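Local coordinates for particle-associated lyase (Acinetobacter bacteriophage AP22, PDB 4Y9V), which probably cleaves the capsular polysaccharide of Acinetobacter baumannii by a lyase reaction, as the tailspike with which the phage attacks its host, at residues N270-N284 with N295-D307. Sequence-based numbering, arbitrary orientation. Where two conformers were deposited one is given.
Sequences NAPANTLNYGIQISN and NNSTRHAVAIGGD. With 49S (2-acetamido-2-deoxy-beta-D-mannopyranuronic acid), chain B; 49T (2-acetamido-2-deoxy-alpha-D-fucopyranose), chain C; SO4 (sulfate ion), chain K.
Ile280 to Ser283 pair in parallel register with Val302 to Gly305, the axes of strands 281-283 and 302-305 lying 4.7 Å apart at 12°, and the bonds alternate from Ile280 N to Ala301 O through to Asn284 N to Gly305 O. On the inward face Ile282 CD1 meets Val302 CG1 at 4.0 Å, beside Tyr288 and Tyr290 of strand 288-291. On the other face Ala303 CB stands over the centre of the Tyr278 ring, close to its normal, a CH-pi contact, while Leu276 CA covers the opposite face nearer the rim. His300 lies alongside Tyr278, planes 26° apart but slid so that the rings barely overlap.

Arg299 bends at chi3 (64°), which carries its guanidinium back to Leu276 O: NH1 donates to that oxygen in the carbonyl plane, on a lone pair, at 2.9 Å. The same NH1 and NH2 also grip a sulfate ion, probably from the crystallisation liquor, whose O2 takes an almost straight bond from His300 NE2 at 2.7 Å and whose O4 accepts from Tyr278 OH. In the loop between strands 295-297 and 302-305, Thr298 OG1 donates to Ala271 O at 2.8 Å. At the far end Asn284 OD1 receives Asp307 N on a lone pair, its ND2 being held by Val313 O.

Gly306 N donates to the acetamido O7 of the N-acetylmannosaminuronic acid residue at 2.9 Å, and Gln281 NE2 to its O3 at 3.1 Å, with Arg253 holding Gln281 OE1. Parallel strands paired in this way belong to successive coils of a pectin lyase-like right-handed beta-helix, here lining the capsular glycan pocket.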
loop_
_atom_site.group_PDB
_atom_site.type_symbol
_atom_site.label_atom_id
_atom_site.label_comp_id
_atom_site.label_asym_id
_atom_site.label_seq_id
_atom_site.Cartn_x
_atom_site.Cartn_y
_atom_site.Cartn_z
ATOM N N ASN A 270 21.727 -1.540 -22.853
ATOM C CA ASN A 270 22.568 -2.718 -22.841
ATOM C C ASN A 270 23.988 -2.404 -23.266
ATOM O O ASN A 270 24.727 -3.308 -23.673
ATOM C CB ASN A 270 21.980 -3.829 -23.741
ATOM C CG ASN A 270 20.601 -4.251 -23.305
ATOM O OD1 ASN A 270 20.512 -5.204 -22.477
ATOM N ND2 ASN A 270 19.617 -3.623 -23.749
ATOM N N ALA A 271 24.391 -1.144 -23.150
ATOM C CA ALA A 271 25.682 -0.696 -23.627
ATOM C C ALA A 271 26.754 -1.004 -22.587
ATOM O O ALA A 271 26.473 -1.225 -21.425
ATOM C CB ALA A 271 25.614 0.800 -23.906
ATOM N N PRO A 272 28.035 -0.946 -23.010
ATOM C CA PRO A 272 29.124 -1.010 -22.045
ATOM C C PRO A 272 28.943 0.043 -20.991
ATOM O O PRO A 272 28.457 1.161 -21.245
ATOM C CB PRO A 272 30.367 -0.772 -22.907
ATOM C CG PRO A 272 29.972 -1.287 -24.279
ATOM C CD PRO A 272 28.521 -0.864 -24.400
ATOM N N ALA A 273 29.378 -0.259 -19.774
ATOM C CA ALA A 273 29.199 0.676 -18.666
ATOM C C ALA A 273 29.842 2.015 -18.913
ATOM O O ALA A 273 30.998 2.132 -19.359
ATOM C CB ALA A 273 29.737 -0.014 -17.401
ATOM N N ASN A 274 29.100 3.059 -18.575
ATOM C CA ASN A 274 29.511 4.428 -18.636
ATOM C C ASN A 274 28.941 5.150 -17.399
ATOM O O ASN A 274 28.613 4.518 -16.401
ATOM C CB ASN A 274 29.180 5.048 -20.012
ATOM C CG ASN A 274 27.703 5.034 -20.352
ATOM O OD1 ASN A 274 26.854 5.509 -19.572
ATOM N ND2 ASN A 274 27.361 4.517 -21.508
ATOM N N THR A 275 28.792 6.476 -17.429
ATOM C CA THR A 275 28.296 7.219 -16.301
ATOM C C THR A 275 26.784 7.113 -16.111
ATOM O O THR A 275 26.270 7.498 -15.036
ATOM C CB THR A 275 28.732 8.717 -16.392
ATOM O OG1 THR A 275 28.351 9.258 -17.693
ATOM C CG2 THR A 275 30.215 8.878 -16.183
ATOM N N LEU A 276 26.054 6.641 -17.108
ATOM C CA LEU A 276 24.610 6.509 -17.022
ATOM C C LEU A 276 24.265 5.013 -17.132
ATOM O O LEU A 276 24.396 4.272 -16.176
ATOM C CB LEU A 276 23.861 7.419 -17.997
ATOM C CG LEU A 276 23.803 8.935 -17.636
ATOM C CD1 LEU A 276 25.131 9.630 -17.835
ATOM C CD2 LEU A 276 22.693 9.619 -18.432
ATOM N N ASN A 277 23.782 4.605 -18.329
ATOM C CA ASN A 277 23.245 3.278 -18.618
ATOM C C ASN A 277 21.923 3.047 -17.878
ATOM O O ASN A 277 21.820 2.252 -16.958
ATOM C CB ASN A 277 24.164 2.102 -18.271
ATOM C CG ASN A 277 25.547 2.178 -18.858
ATOM O OD1 ASN A 277 26.487 2.480 -18.128
ATOM N ND2 ASN A 277 25.688 1.860 -20.134
ATOM N N TYR A 278 20.897 3.789 -18.318
ATOM C CA TYR A 278 19.608 3.789 -17.646
ATOM C C TYR A 278 18.543 3.253 -18.601
ATOM O O TYR A 278 18.519 3.601 -19.779
ATOM C CB TYR A 278 19.233 5.197 -17.200
ATOM C CG TYR A 278 20.256 5.866 -16.308
ATOM C CD1 TYR A 278 21.097 5.171 -15.459
ATOM C CD2 TYR A 278 20.351 7.253 -16.283
ATOM C CE1 TYR A 278 21.993 5.834 -14.612
ATOM C CE2 TYR A 278 21.209 7.915 -15.411
ATOM C CZ TYR A 278 22.026 7.206 -14.572
ATOM O OH TYR A 278 22.855 7.925 -13.752
ATOM N N GLY A 279 17.639 2.406 -18.105
ATOM C CA GLY A 279 16.518 1.989 -18.963
ATOM C C GLY A 279 15.582 3.165 -19.235
ATOM O O GLY A 279 15.426 3.603 -20.374
ATOM N N ILE A 280 14.988 3.654 -18.158
ATOM C CA ILE A 280 14.281 4.913 -18.123
ATOM C C ILE A 280 15.039 5.850 -17.188
ATOM O O ILE A 280 15.384 5.455 -16.079
ATOM C CB ILE A 280 12.829 4.754 -17.588
ATOM C CG1 ILE A 280 12.048 3.790 -18.457
ATOM C CG2 ILE A 280 12.139 6.123 -17.523
ATOM C CD1 ILE A 280 10.688 3.423 -17.935
ATOM N N GLN A 281 15.272 7.084 -17.644
ATOM C CA GLN A 281 15.736 8.142 -16.762
ATOM C C GLN A 281 14.600 9.129 -16.547
ATOM O O GLN A 281 14.093 9.721 -17.508
ATOM C CB GLN A 281 16.981 8.859 -17.288
ATOM C CG GLN A 281 17.571 9.800 -16.220
ATOM C CD GLN A 281 18.834 10.508 -16.660
ATOM O OE1 GLN A 281 19.090 10.620 -17.850
ATOM N NE2 GLN A 281 19.609 11.000 -15.691
ATOM N N ILE A 282 14.226 9.297 -15.291
ATOM C CA ILE A 282 13.286 10.360 -14.880
ATOM C C ILE A 282 14.193 11.490 -14.420
ATOM O O ILE A 282 14.859 11.369 -13.403
ATOM C CB ILE A 282 12.336 9.808 -13.797
ATOM C CG1 ILE A 282 11.495 8.662 -14.333
ATOM C CG2 ILE A 282 11.473 10.953 -13.275
ATOM C CD1 ILE A 282 10.738 7.890 -13.268
ATOM N N SER A 283 14.283 12.533 -15.255
ATOM C CA SER A 283 15.196 13.653 -15.077
ATOM C C SER A 283 14.431 14.879 -14.624
ATOM O O SER A 283 13.682 15.461 -15.417
ATOM C CB SER A 283 15.931 13.955 -16.366
ATOM O OG SER A 283 16.825 12.917 -16.691
ATOM N N ASN A 284 14.596 15.288 -13.367
ATOM C CA ASN A 284 14.074 16.590 -12.936
ATOM C C ASN A 284 12.562 16.715 -13.156
ATOM O O ASN A 284 12.090 17.690 -13.736
ATOM C CB ASN A 284 14.830 17.720 -13.632
ATOM C CG ASN A 284 16.322 17.509 -13.557
ATOM O OD1 ASN A 284 16.972 17.184 -14.566
ATOM N ND2 ASN A 284 16.870 17.623 -12.359
ATOM N N ASN A 295 11.845 -3.234 -16.348
ATOM C CA ASN A 295 12.937 -2.657 -17.081
ATOM C C ASN A 295 14.239 -3.318 -16.625
ATOM O O ASN A 295 14.406 -3.642 -15.448
ATOM C CB ASN A 295 13.069 -1.131 -16.867
ATOM C CG ASN A 295 11.824 -0.382 -17.309
ATOM O OD1 ASN A 295 10.959 -0.151 -16.449
ATOM N ND2 ASN A 295 11.742 -0.078 -18.580
ATOM N N ASN A 296 15.136 -3.478 -17.608
ATOM C CA ASN A 296 16.456 -4.067 -17.432
ATOM C C ASN A 296 17.495 -3.152 -18.071
ATOM O O ASN A 296 17.260 -2.545 -19.127
ATOM C CB ASN A 296 16.515 -5.438 -18.093
ATOM C CG ASN A 296 15.633 -6.429 -17.393
ATOM O OD1 ASN A 296 15.572 -6.456 -16.169
ATOM N ND2 ASN A 296 14.996 -7.298 -18.137
ATOM N N SER A 297 18.661 -3.058 -17.438
ATOM C CA SER A 297 19.704 -2.173 -17.933
ATOM C C SER A 297 21.072 -2.664 -17.522
ATOM O O SER A 297 21.235 -3.358 -16.514
ATOM C CB SER A 297 19.447 -0.779 -17.335
ATOM O OG SER A 297 20.451 0.128 -17.748
ATOM N N THR A 298 22.120 -2.190 -18.224
ATOM C CA THR A 298 23.475 -2.389 -17.745
ATOM C C THR A 298 23.645 -1.843 -16.323
ATOM O O THR A 298 24.303 -2.475 -15.503
ATOM C CB THR A 298 24.493 -1.724 -18.693
ATOM O OG1 THR A 298 24.331 -2.361 -19.966
ATOM C CG2 THR A 298 25.913 -1.851 -18.198
ATOM N N ARG A 299 23.106 -0.639 -16.081
ATOM C CA ARG A 299 23.112 -0.024 -14.755
ATOM C C ARG A 299 21.646 0.152 -14.320
ATOM O O ARG A 299 20.864 -0.773 -14.453
ATOM C CB ARG A 299 24.018 1.210 -14.670
ATOM C CG ARG A 299 25.453 0.897 -15.052
ATOM C CD ARG A 299 26.424 2.036 -14.821
ATOM N NE ARG A 299 26.535 2.361 -13.409
ATOM C CZ ARG A 299 26.078 3.422 -12.796
ATOM N NH1 ARG A 299 25.439 4.390 -13.424
ATOM N NH2 ARG A 299 26.251 3.534 -11.466
ATOM N N HIS A 300 21.282 1.289 -13.744
ATOM C CA HIS A 300 19.941 1.405 -13.171
ATOM C C HIS A 300 18.876 1.167 -14.258
ATOM O O HIS A 300 18.939 1.712 -15.358
ATOM C CB HIS A 300 19.723 2.763 -12.537
ATOM C CG HIS A 300 20.744 3.153 -11.531
ATOM N ND1 HIS A 300 21.078 2.407 -10.442
ATOM C CD2 HIS A 300 21.475 4.296 -11.412
ATOM C CE1 HIS A 300 21.986 3.018 -9.696
ATOM N NE2 HIS A 300 22.255 4.163 -10.271
ATOM N N ALA A 301 17.865 0.383 -13.887
ATOM C CA ALA A 301 16.733 0.134 -14.770
ATOM C C ALA A 301 15.801 1.341 -14.854
ATOM O O ALA A 301 15.421 1.749 -15.936
ATOM C CB ALA A 301 16.025 -1.128 -14.334
ATOM N N VAL A 302 15.451 1.878 -13.666
ATOM C CA VAL A 302 14.831 3.198 -13.545
ATOM C C VAL A 302 15.814 4.025 -12.735
ATOM O O VAL A 302 16.116 3.696 -11.583
ATOM C CB VAL A 302 13.444 3.170 -12.904
ATOM C CG1 VAL A 302 12.964 4.590 -12.636
ATOM C CG2 VAL A 302 12.461 2.418 -13.799
ATOM N N ALA A 303 16.326 5.095 -13.364
ATOM C CA ALA A 303 17.169 6.078 -12.705
ATOM C C ALA A 303 16.319 7.309 -12.466
ATOM O O ALA A 303 15.666 7.792 -13.387
ATOM C CB ALA A 303 18.350 6.452 -13.575
ATOM N N ILE A 304 16.307 7.799 -11.235
ATOM C CA ILE A 304 15.560 9.001 -10.878
ATOM C C ILE A 304 16.616 10.031 -10.486
ATOM O O ILE A 304 17.384 9.809 -9.536
ATOM C CB ILE A 304 14.492 8.764 -9.809
ATOM C CG1 ILE A 304 13.636 7.548 -10.182
ATOM C CG2 ILE A 304 13.667 10.017 -9.645
ATOM C CD1 ILE A 304 12.562 7.217 -9.142
ATOM N N GLY A 305 16.707 11.111 -11.236
ATOM C CA GLY A 305 17.770 12.073 -11.009
ATOM C C GLY A 305 17.636 13.227 -11.997
ATOM O O GLY A 305 16.707 14.005 -11.902
ATOM N N GLY A 306 18.579 13.312 -12.940
ATOM C CA GLY A 306 18.544 14.317 -13.982
ATOM C C GLY A 306 19.871 15.031 -14.171
ATOM O O GLY A 306 20.925 14.410 -13.996
ATOM N N ASP A 307 19.777 16.259 -14.609
ATOM C CA ASP A 307 20.970 17.011 -15.032
ATOM C C ASP A 307 20.925 18.411 -14.432
ATOM O O ASP A 307 20.339 18.638 -13.391
ATOM C CB ASP A 307 21.235 16.863 -16.524
ATOM C CG ASP A 307 20.228 17.567 -17.402
ATOM O OD1 ASP A 307 19.096 17.058 -17.510
ATOM O OD2 ASP A 307 20.533 18.637 -17.960
HETATM C C8 49S B . 21.471 13.100 -11.130
HETATM C C7 49S B . 21.695 12.152 -12.289
HETATM O O7 49S B . 20.767 11.437 -12.724
HETATM N N2 49S B . 22.933 12.131 -12.809
HETATM C C2 49S B . 23.336 11.237 -13.875
HETATM C C3 49S B . 23.495 11.959 -15.215
HETATM O O3 49S B . 22.272 12.582 -15.608
HETATM C C1 49S B . 24.658 10.586 -13.515
HETATM O O1 49S B . 24.614 9.945 -12.274
HETATM O O5 49S B . 25.661 11.595 -13.388
HETATM C C5 49S B . 25.931 12.212 -14.660
HETATM C C6 49S B . 27.083 13.178 -14.479
HETATM O O6A 49S B . 27.087 13.928 -13.471
HETATM O O6B 49S B . 27.961 13.181 -15.378
HETATM C C4 49S B . 24.679 12.920 -15.182
HETATM O O4 49S B . 25.087 13.351 -16.485
HETATM C C1 49T C . 24.315 14.342 -17.135
HETATM C C2 49T C . 25.023 14.633 -18.462
HETATM N N2 49T C . 25.389 13.372 -19.126
HETATM C C7 49T C . 24.756 12.956 -20.211
HETATM O O7 49T C . 23.784 13.494 -20.705
HETATM C C8 49T C . 25.330 11.676 -20.826
HETATM O O5 49T C . 24.148 15.489 -16.380
HETATM C C5 49T C . 25.346 16.224 -16.090
HETATM C C6 49T C . 24.982 17.363 -15.157
HETATM C C4 49T C . 25.979 16.673 -17.404
HETATM O O4 49T C . 25.067 17.537 -18.075
HETATM C C3 49T C . 26.273 15.455 -18.237
HETATM O O3 49T C . 26.753 15.877 -19.542
HETATM S S SO4 K . 24.739 6.739 -10.475
HETATM O O1 SO4 K . 24.820 8.138 -10.088
HETATM O O2 SO4 K . 24.113 5.966 -9.388
HETATM O O3 SO4 K . 26.122 6.281 -10.689
HETATM O O4 SO4 K . 23.961 6.487 -11.711
HETATM O O HOH W 1 18.007 -4.694 -21.338
HETATM O O HOH W 2 19.039 14.242 -17.430
HETATM O O HOH W 3 19.546 17.965 -10.721
HETATM O O HOH W 4 19.690 16.896 -11.594
#